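Local coordinates for ABC transporter substrate-binding protein (Bradyrhizobium japonicum, PDB 4I1D), which probably serves as the periplasmic solute-binding component of an ABC transporter, possibly for polyamines, and holds D-malate in this crystal, at residues A17-A21 with I22-S26; D41-P44 with A45-T48. One frame throughout, in Å; residues are numbered along the deposited sequence.

Contact 1. Residues A17-A21 with I22-S26; sequences AQTVA and ILDPS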
loop_
_atom_site.group_PDB
_atom_site.type_symbol
_atom_site.label_atom_id
_atom_site.label_comp_id
_atom_site.label_asym_id
_atom_site.label_seq_id
_atom_site.Cartn_x
_atom_site.Cartn_y
_atom_site.Cartn_z
ATOM N N ALA A 17 -35.347 15.581 23.599
ATOM C CA ALA A 17 -35.992 16.847 23.938
ATOM C C ALA A 17 -36.943 17.273 22.828
ATOM O O ALA A 17 -38.017 17.806 23.098
ATOM C CB ALA A 17 -34.948 17.922 24.186
ATOM N N GLN A 18 -36.533 17.038 21.581
ATOM C CA GLN A 18 -37.360 17.337 20.421
ATOM C C GLN A 18 -38.632 16.526 20.467
ATOM O O GLN A 18 -39.702 16.986 20.059
ATOM C CB GLN A 18 -36.627 16.974 19.131
ATOM C CG GLN A 18 -35.436 17.850 18.799
ATOM C CD GLN A 18 -34.747 17.336 17.560
ATOM O OE1 GLN A 18 -35.376 17.220 16.518
ATOM N NE2 GLN A 18 -33.466 16.972 17.678
ATOM N N THR A 19 -38.495 15.294 20.935
ATOM C CA THR A 19 -39.608 14.367 20.972
ATOM C C THR A 19 -40.670 14.881 21.934
ATOM O O THR A 19 -41.850 14.945 21.588
ATOM C CB THR A 19 -39.131 12.956 21.366
ATOM O OG1 THR A 19 -38.331 12.420 20.304
ATOM C CG2 THR A 19 -40.319 12.021 21.640
ATOM N N VAL A 20 -40.247 15.262 23.134
ATOM C CA VAL A 20 -41.181 15.755 24.134
ATOM C C VAL A 20 -41.837 17.062 23.693
ATOM O O VAL A 20 -43.057 17.210 23.756
ATOM C CB VAL A 20 -40.486 15.992 25.469
ATOM C CG1 VAL A 20 -41.462 16.602 26.459
ATOM C CG2 VAL A 20 -39.935 14.685 26.002
ATOM N N ALA A 21 -41.013 17.996 23.229
ATOM C CA ALA A 21 -41.457 19.344 22.897
ATOM C C ALA A 21 -42.163 19.443 21.556
ATOM O O ALA A 21 -43.098 20.227 21.404
ATOM C CB ALA A 21 -40.266 20.297 22.904
ATOM N N ILE A 22 -41.701 18.674 20.575
ATOM C CA ILE A 22 -42.114 18.907 19.192
ATOM C C ILE A 22 -42.738 17.723 18.452
ATOM O O ILE A 22 -43.839 17.846 17.918
ATOM C CB ILE A 22 -40.958 19.476 18.360
ATOM C CG1 ILE A 22 -40.588 20.866 18.882
ATOM C CG2 ILE A 22 -41.346 19.530 16.895
ATOM C CD1 ILE A 22 -39.458 21.500 18.154
ATOM N N LEU A 23 -42.045 16.587 18.413
ATOM C CA LEU A 23 -42.521 15.447 17.636
ATOM C C LEU A 23 -43.852 14.887 18.162
ATOM O O LEU A 23 -44.830 14.815 17.424
ATOM C CB LEU A 23 -41.450 14.357 17.559
ATOM C CG LEU A 23 -40.095 14.873 17.069
ATOM C CD1 LEU A 23 -39.070 13.744 16.941
ATOM C CD2 LEU A 23 -40.248 15.615 15.756
ATOM N N ASP A 24 -43.898 14.507 19.436
ATOM C CA ASP A 24 -45.129 13.952 20.015
ATOM C C ASP A 24 -46.333 14.890 19.894
ATOM O O ASP A 24 -47.403 14.470 19.452
ATOM C CB ASP A 24 -44.939 13.545 21.482
ATOM C CG ASP A 24 -44.275 12.190 21.631
ATOM O OD1 ASP A 24 -44.075 11.509 20.603
ATOM O OD2 ASP A 24 -43.969 11.796 22.777
ATOM N N PRO A 25 -46.172 16.161 20.294
ATOM C CA PRO A 25 -47.335 17.055 20.170
ATOM C C PRO A 25 -47.752 17.247 18.704
ATOM O O PRO A 25 -48.941 17.278 18.411
ATOM C CB PRO A 25 -46.840 18.376 20.782
ATOM C CG PRO A 25 -45.648 17.991 21.643
ATOM C CD PRO A 25 -45.015 16.824 20.927
ATOM N N SER A 26 -46.787 17.361 17.798
ATOM C CA SER A 26 -47.091 17.488 16.373
ATOM C C SER A 26 -47.794 16.253 15.803
ATOM O O SER A 26 -48.762 16.367 15.051
ATOM C CB SER A 26 -45.810 17.758 15.580
ATOM O OG SER A 26 -45.310 19.053 15.859
#

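Contact 2. Residues D41-P44 with A45-T48; sequences DAWP and AIKT. With SO4 (sulfate ion), chain L; SO4 (sulfate ion), chain B; SO4 (sulfate ion), chain I.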
loop_
_atom_site.group_PDB
_atom_site.type_symbol
_atom_site.label_atom_id
_atom_site.label_comp_id
_atom_site.label_asym_id
_atom_site.label_seq_id
_atom_site.Cartn_x
_atom_site.Cartn_y
_atom_site.Cartn_z
ATOM N N ASP A 41 -23.913 12.560 10.806
ATOM C CA ASP A 41 -23.872 13.354 9.583
ATOM C C ASP A 41 -24.753 12.709 8.522
ATOM O O ASP A 41 -24.460 11.621 8.025
ATOM C CB ASP A 41 -22.432 13.496 9.072
ATOM C CG ASP A 41 -22.353 14.186 7.710
ATOM O OD1 ASP A 41 -23.335 14.850 7.312
ATOM O OD2 ASP A 41 -21.299 14.068 7.041
ATOM N N ALA A 42 -25.824 13.402 8.162
ATOM C CA ALA A 42 -26.839 12.824 7.296
ATOM C C ALA A 42 -26.494 12.878 5.814
ATOM O O ALA A 42 -27.098 12.178 5.012
ATOM C CB ALA A 42 -28.154 13.512 7.532
ATOM N N TRP A 43 -25.534 13.708 5.434
ATOM C CA TRP A 43 -25.433 14.040 4.016
ATOM C C TRP A 43 -24.948 12.940 3.072
ATOM O O TRP A 43 -25.534 12.743 2.005
ATOM C CB TRP A 43 -24.806 15.424 3.805
ATOM C CG TRP A 43 -25.842 16.420 4.205
ATOM C CD1 TRP A 43 -26.061 16.916 5.458
ATOM C CD2 TRP A 43 -26.887 16.951 3.375
ATOM N NE1 TRP A 43 -27.147 17.761 5.452
ATOM C CE2 TRP A 43 -27.673 17.801 4.186
ATOM C CE3 TRP A 43 -27.217 16.814 2.020
ATOM C CZ2 TRP A 43 -28.773 18.511 3.686
ATOM C CZ3 TRP A 43 -28.312 17.518 1.525
ATOM C CH2 TRP A 43 -29.074 18.357 2.358
ATOM N N PRO A 44 -23.924 12.181 3.475
ATOM C CA PRO A 44 -23.575 11.073 2.580
ATOM C C PRO A 44 -24.781 10.169 2.319
ATOM O O PRO A 44 -24.968 9.705 1.193
ATOM C CB PRO A 44 -22.481 10.331 3.356
ATOM C CG PRO A 44 -21.837 11.405 4.193
ATOM C CD PRO A 44 -22.994 12.299 4.612
ATOM N N ALA A 45 -25.605 9.950 3.342
ATOM C CA ALA A 45 -26.761 9.076 3.202
ATOM C C ALA A 45 -27.846 9.723 2.345
ATOM O O ALA A 45 -28.481 9.063 1.523
ATOM C CB ALA A 45 -27.314 8.697 4.570
ATOM N N ILE A 46 -28.064 11.014 2.548
ATOM C CA ILE A 46 -29.041 11.737 1.749
ATOM C C ILE A 46 -28.675 11.633 0.269
ATOM O O ILE A 46 -29.542 11.400 -0.575
ATOM C CB ILE A 46 -29.141 13.210 2.175
ATOM C CG1 ILE A 46 -29.893 13.328 3.502
ATOM C CG2 ILE A 46 -29.854 14.031 1.123
ATOM C CD1 ILE A 46 -29.721 14.694 4.159
ATOM N N LYS A 47 -27.390 11.783 -0.045
ATOM C CA LYS A 47 -26.960 11.692 -1.435
ATOM C C LYS A 47 -27.330 10.327 -2.000
ATOM O O LYS A 47 -27.876 10.220 -3.099
ATOM C CB LYS A 47 -25.451 11.911 -1.576
ATOM C CG LYS A 47 -24.984 13.323 -1.285
ATOM C CD LYS A 47 -23.555 13.505 -1.764
ATOM C CE LYS A 47 -23.034 14.889 -1.452
ATOM N NZ LYS A 47 -21.727 15.125 -2.124
ATOM N N THR A 48 -27.025 9.282 -1.243
ATOM C CA THR A 48 -27.250 7.933 -1.727
ATOM C C THR A 48 -28.745 7.680 -1.854
ATOM O O THR A 48 -29.215 7.155 -2.865
ATOM C CB THR A 48 -26.623 6.897 -0.791
ATOM O OG1 THR A 48 -25.198 7.033 -0.830
ATOM C CG2 THR A 48 -27.007 5.492 -1.220
HETATM S S SO4 L . -19.701 12.409 -3.113
HETATM O O1 SO4 L . -20.396 11.723 -2.002
HETATM O O2 SO4 L . -20.233 11.923 -4.406
HETATM O O3 SO4 L . -19.922 13.869 -3.009
HETATM O O4 SO4 L . -18.251 12.122 -3.038
HETATM S S SO4 B . -23.937 5.240 2.670
HETATM O O1 SO4 B . -25.223 5.850 2.340
HETATM O O2 SO4 B . -23.428 4.506 1.511
HETATM O O3 SO4 B . -22.979 6.280 3.038
HETATM O O4 SO4 B . -24.110 4.329 3.798
HETATM S S SO4 I . -19.866 17.791 -1.292
HETATM O O1 SO4 I . -20.025 16.635 -0.412
HETATM O O2 SO4 I . -20.580 17.565 -2.550
HETATM O O3 SO4 I . -20.406 18.978 -0.628
HETATM O O4 SO4 I . -18.445 17.980 -1.573
#

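Contact 1. Residues A17-A21 with I22-S26
A wide pi-type turn in helix 12-30 brings Q18 against I22 and L23, with a proline kink directly after it. The backbone oxygen of Q18 is gripped twice: L23 N binds Q18 O at 2.9 Å, a bond spanning five residues, and I22 N reaches the same Q18 O at 2.7 Å from the opposite face of its plane. The second bond is more bent, 141° at the hydrogen against 160° for the first. D24 N then takes T19 O at 3.0 Å, again five residues apart. P25 has no N-H, so the bond to the turn before is missing and the helix kinks there; P25 CG rests 3.4 Å from A21 O. With chi1 of -69° T19 holds OG1 beside its backbone N and sends its methyl anti to that N, which brings T19 CG2 3.8 Å from D24 OD2. T19 OG1, whose polar partners include Q36, passes 3.7 Å from L23 CD1. L23 and Q18 both lean on F7 of strand 4-9, a place suited to leucine's branched apolar end, while Q18's amide bonds to S9 and Y102. Such a pi-type widening ahead of a proline lies here in the helix of a beta-alpha-beta crossover between parallel strands 4-9 and 33-38.

Contact 2. Residues D41-P44 with A45-T48
I46 lays its terminal methyl over the indole of W43, three residues earlier near the start of helix 43-51. Followed outward, I46 CB sits 3.6 Å from W43 O, between the backbones of A42 and W43. I46 CG1, placed beside the backbone N by chi1 of -74°, passes A42 O at 3.4 Å. The other branch, I46 CG2, meets the six-membered ring near its rim, 3.8 Å from W43 CZ3. From I46 CG1 the chain runs on nearly extended (chi2 165°) to I46 CD1, which lies 3.7 Å from the centroid of the W43 six-membered ring and only 11° off its normal, a CH-pi contact over the face. The same methyl also touches A42 CB. Isoleucine fits because its two branches can cover both the centre and the rim of one ring. A42 and I46 also pack on V60 of strand 59-63, and the indole NE1 bonds to T62, which ties the ring to that strand.

The backbone beneath is regular: I46 N bonds to A42 O, and K47 N to W43 O. Ahead of it D41, a short acidic residue suited to a helix start, caps the turn, D41 OD1 accepting from W43 N at 3.1 Å; the N-H arrives from above the carboxylate plane. On the exposed side K47 stretches its extended chain away from the helix, and K47 NZ bonds to O2 of the sulfate of chain I at 2.7 Å and to its O1. This ion probably comes from the crystallisation liquor. With W43 and I46 buried and P44, K47 and T48 exposed, this is the capped N-terminal turn of an amphipathic helix, docked on strand 59-63 of a periplasmic-binding-protein fold.

Overall arrangement
Contacts 1 and 2 follow one another along the chain: residues 17-26 sit in helix 12-30, strand 33-38 comes next, and residues 41-48 lead into helix 43-51. Their centres are 24 Å apart and their nearest atoms about 12 Å, so they do not touch. The beta sheet links them, since strand 4-9, against which contact 1 packs, pairs in parallel with strand 59-63, against which contact 2 packs. Each centre lies about 18 Å from the centre of the chain. Both are away from the D-malate pocket, which includes T185, S186, G187, W205 and R208, although the side chain of Q18 is about 10 Å from a bound D-malate.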